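Local structure of hypothetical protein PA1234 (Pseudomonas aeruginosa, 1Z6N) at residues Pro131-Asp136 against Leu151-Gly156. The protein is of unknown function but belongs to the thioredoxin family and has been seen to bind a magnesium ion. Sequence-based numbering, arbitrary orientation.
Sequences PQAVLD and LEHAIG
P131, the N-cap residue of helix 132-137, and A154 are the residues whose CA atoms lie nearest across 131-136 and 151-156, 5.2 Å apart. No hydrogen bond joins the two segments, which meet by van der Waals contact. The proline ring points at the helix and uses two of its carbons: P131 CB meets H153 CB at 3.8 Å, while P131 CG lies 3.8 Å from the backbone A154 N and 4.2 Å from A154 CB. H153 turns its CG anti to its own carbonyl carbon (chi1 -57°), which carries the imidazole past the proline to A133, two residues after the proline. There A133 CB approaches H153 CD2 at 3.7 Å, oblique to the ring. Y150 borders the same spot, meeting the H153 ring with planes at about 55° and also touching A133. On the helix 132-137 side, P131 O accepts L135 N at 3.0 Å, and Q132 NE2 donates a hydrogen bond to D136 OD1 (2.8 Å), four residues on in the same helix, the oxygen being met from 40° above its carboxylate plane. One residue past segment 151-156, D157 OD2 accepts a hydrogen bond from Q132 N at the helix start. Both P131 and A154 also touch N72 of helix 67-82, so the proline joins the connection from strand 123-128 to helix 132-137 to two helices packed on one another in this thioredoxin-family alpha/beta fold.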
ATOM      1  N   PRO A 131       8.479  -3.190  -2.064  1.00  7.33           N
ATOM      2  CA  PRO A 131       9.327  -2.033  -1.754  1.00  6.63           C
ATOM      3  C   PRO A 131      10.616  -2.010  -2.565  1.00  6.46           C
ATOM      4  O   PRO A 131      11.116  -3.056  -2.984  1.00  7.39           O
ATOM      5  CB  PRO A 131       9.621  -2.169  -0.251  1.00  6.93           C
ATOM      6  CG  PRO A 131       8.574  -3.125   0.272  1.00  7.30           C
ATOM      7  CD  PRO A 131       8.218  -4.029  -0.874  1.00  7.92           C
ATOM      8  N   GLN A 132      11.154  -0.810  -2.749  1.00  5.34           N
ATOM      9  CA  GLN A 132      12.386  -0.622  -3.521  1.00  5.04           C
ATOM     10  C   GLN A 132      13.541  -1.481  -2.991  1.00  5.13           C
ATOM     11  O   GLN A 132      14.364  -1.987  -3.770  1.00  6.13           O
ATOM     12  CB  GLN A 132      12.789   0.864  -3.552  1.00  4.91           C
ATOM     13  CG  GLN A 132      13.901   1.182  -4.578  1.00  5.74           C
ATOM     14  CD  GLN A 132      13.464   0.815  -5.986  1.00  9.03           C
ATOM     15  OE1 GLN A 132      12.437   1.300  -6.478  1.00  9.61           O
ATOM     16  NE2 GLN A 132      14.240  -0.043  -6.640  1.00  9.40           N
ATOM     17  N   ALA A 133      13.625  -1.638  -1.669  1.00  4.97           N
ATOM     18  CA  ALA A 133      14.735  -2.409  -1.076  1.00  5.54           C
ATOM     19  C   ALA A 133      14.628  -3.885  -1.454  1.00  6.34           C
ATOM     20  O   ALA A 133      15.640  -4.580  -1.570  1.00  5.98           O
ATOM     21  CB  ALA A 133      14.787  -2.248   0.453  1.00  6.18           C
ATOM     22  N   VAL A 134      13.391  -4.341  -1.673  1.00  7.02           N
ATOM     23  CA  VAL A 134      13.138  -5.721  -2.105  1.00  8.37           C
ATOM     24  C   VAL A 134      13.445  -5.885  -3.595  1.00  8.27           C
ATOM     25  O   VAL A 134      14.119  -6.831  -3.990  1.00  8.44           O
ATOM     26  CB  VAL A 134      11.718  -6.190  -1.753  1.00  8.99           C
ATOM     27  CG1 VAL A 134      11.505  -7.616  -2.237  1.00  9.88           C
ATOM     28  CG2 VAL A 134      11.527  -6.115  -0.249  1.00  9.26           C
ATOM     29  N   LEU A 135      12.963  -4.948  -4.413  1.00  8.63           N
ATOM     30  CA  LEU A 135      13.351  -4.903  -5.822  1.00  9.93           C
ATOM     31  C   LEU A 135      14.866  -4.920  -5.952  1.00 10.08           C
ATOM     32  O   LEU A 135      15.423  -5.696  -6.742  1.00 11.30           O
ATOM     33  CB  LEU A 135      12.770  -3.670  -6.529  1.00  9.85           C
ATOM     34  CG  LEU A 135      11.245  -3.544  -6.463  1.00 11.00           C
ATOM     35  CD1 LEU A 135      10.768  -2.306  -7.214  1.00 12.28           C
ATOM     36  CD2 LEU A 135      10.553  -4.807  -6.986  1.00 14.53           C
ATOM     37  N   ASP A 136      15.536  -4.072  -5.166  1.00  9.82           N
ATOM     38  CA  ASP A 136      17.001  -3.975  -5.190  1.00  9.36           C
ATOM     39  C   ASP A 136      17.695  -5.276  -4.770  1.00  9.51           C
ATOM     40  O   ASP A 136      18.698  -5.668  -5.369  1.00  9.64           O
ATOM     41  CB  ASP A 136      17.490  -2.835  -4.285  1.00  8.54           C
ATOM     42  CG  ASP A 136      17.191  -1.454  -4.846  1.00  8.45           C
ATOM     43  OD1 ASP A 136      16.582  -1.352  -5.936  1.00  7.35           O
ATOM     44  OD2 ASP A 136      17.621  -0.461  -4.201  1.00  6.89           O
ATOM     45  N   LEU A 151       8.409  -4.924   5.977  1.00 10.19           N
ATOM     46  CA  LEU A 151       7.147  -4.209   6.182  1.00 10.72           C
ATOM     47  C   LEU A 151       7.343  -2.716   6.375  1.00 10.47           C
ATOM     48  O   LEU A 151       6.621  -1.916   5.778  1.00 10.48           O
ATOM     49  CB  LEU A 151       6.362  -4.774   7.369  1.00 11.48           C
ATOM     50  CG  LEU A 151       5.600  -6.074   7.158  1.00 13.15           C
ATOM     51  CD1 LEU A 151       4.303  -5.890   6.435  1.00 11.59           C
ATOM     52  CD2 LEU A 151       6.420  -7.086   6.444  1.00 15.76           C
ATOM     53  N   GLU A 152       8.320  -2.330   7.194  1.00  9.85           N
ATOM     54  CA  GLU A 152       8.567  -0.915   7.431  1.00 10.52           C
ATOM     55  C   GLU A 152       8.925  -0.183   6.121  1.00 10.37           C
ATOM     56  O   GLU A 152       8.598   0.997   5.951  1.00 11.10           O
ATOM     57  CB  GLU A 152       9.688  -0.728   8.447  1.00 10.88           C
ATOM     58  CG  GLU A 152      11.039  -1.180   7.940  1.00 14.19           C
ATOM     59  CD  GLU A 152      12.092  -1.210   9.024  1.00 18.36           C
ATOM     60  OE1 GLU A 152      11.806  -1.732  10.128  1.00 19.93           O
ATOM     61  OE2 GLU A 152      13.210  -0.720   8.763  1.00 20.58           O
ATOM     62  N   HIS A 153       9.580  -0.901   5.207  1.00 10.19           N
ATOM     63  CA  HIS A 153      10.035  -0.310   3.937  1.00  9.73           C
ATOM     64  C   HIS A 153       8.883   0.094   3.019  1.00  9.44           C
ATOM     65  O   HIS A 153       9.018   1.067   2.250  1.00  9.17           O
ATOM     66  CB  HIS A 153      10.972  -1.264   3.186  1.00  9.97           C
ATOM     67  CG  HIS A 153      12.179  -1.672   3.968  1.00 10.41           C
ATOM     68  ND1 HIS A 153      12.106  -2.513   5.059  1.00 10.95           N
ATOM     69  CD2 HIS A 153      13.490  -1.374   3.809  1.00 10.88           C
ATOM     70  CE1 HIS A 153      13.320  -2.706   5.544  1.00 10.76           C
ATOM     71  NE2 HIS A 153      14.180  -2.030   4.801  1.00 11.37           N
ATOM     72  N   ALA A 154       7.765  -0.634   3.084  1.00  8.55           N
ATOM     73  CA  ALA A 154       6.597  -0.255   2.294  1.00  8.10           C
ATOM     74  C   ALA A 154       6.116   1.120   2.763  1.00  8.19           C
ATOM     75  O   ALA A 154       5.792   1.991   1.944  1.00  8.43           O
ATOM     76  CB  ALA A 154       5.480  -1.307   2.441  1.00  7.96           C
ATOM     77  N   ILE A 155       6.102   1.316   4.081  1.00  8.08           N
ATOM     78  CA  ILE A 155       5.715   2.592   4.673  1.00  8.06           C
ATOM     79  C   ILE A 155       6.696   3.691   4.276  1.00  7.76           C
ATOM     80  O   ILE A 155       6.280   4.780   3.860  1.00  8.34           O
ATOM     81  CB  ILE A 155       5.607   2.502   6.212  1.00  7.93           C
ATOM     82  CG1 ILE A 155       4.531   1.469   6.615  1.00  7.76           C
ATOM     83  CG2 ILE A 155       5.294   3.869   6.809  1.00  8.77           C
ATOM     84  CD1 ILE A 155       4.536   1.125   8.119  1.00  8.37           C
ATOM     85  N   GLY A 156       7.995   3.399   4.407  1.00  7.38           N
ATOM     86  CA  GLY A 156       9.056   4.360   4.048  1.00  7.40           C
ATOM     87  C   GLY A 156       8.974   4.798   2.596  1.00  7.68           C
ATOM     88  O   GLY A 156       9.131   5.984   2.295  1.00  7.90           O
TER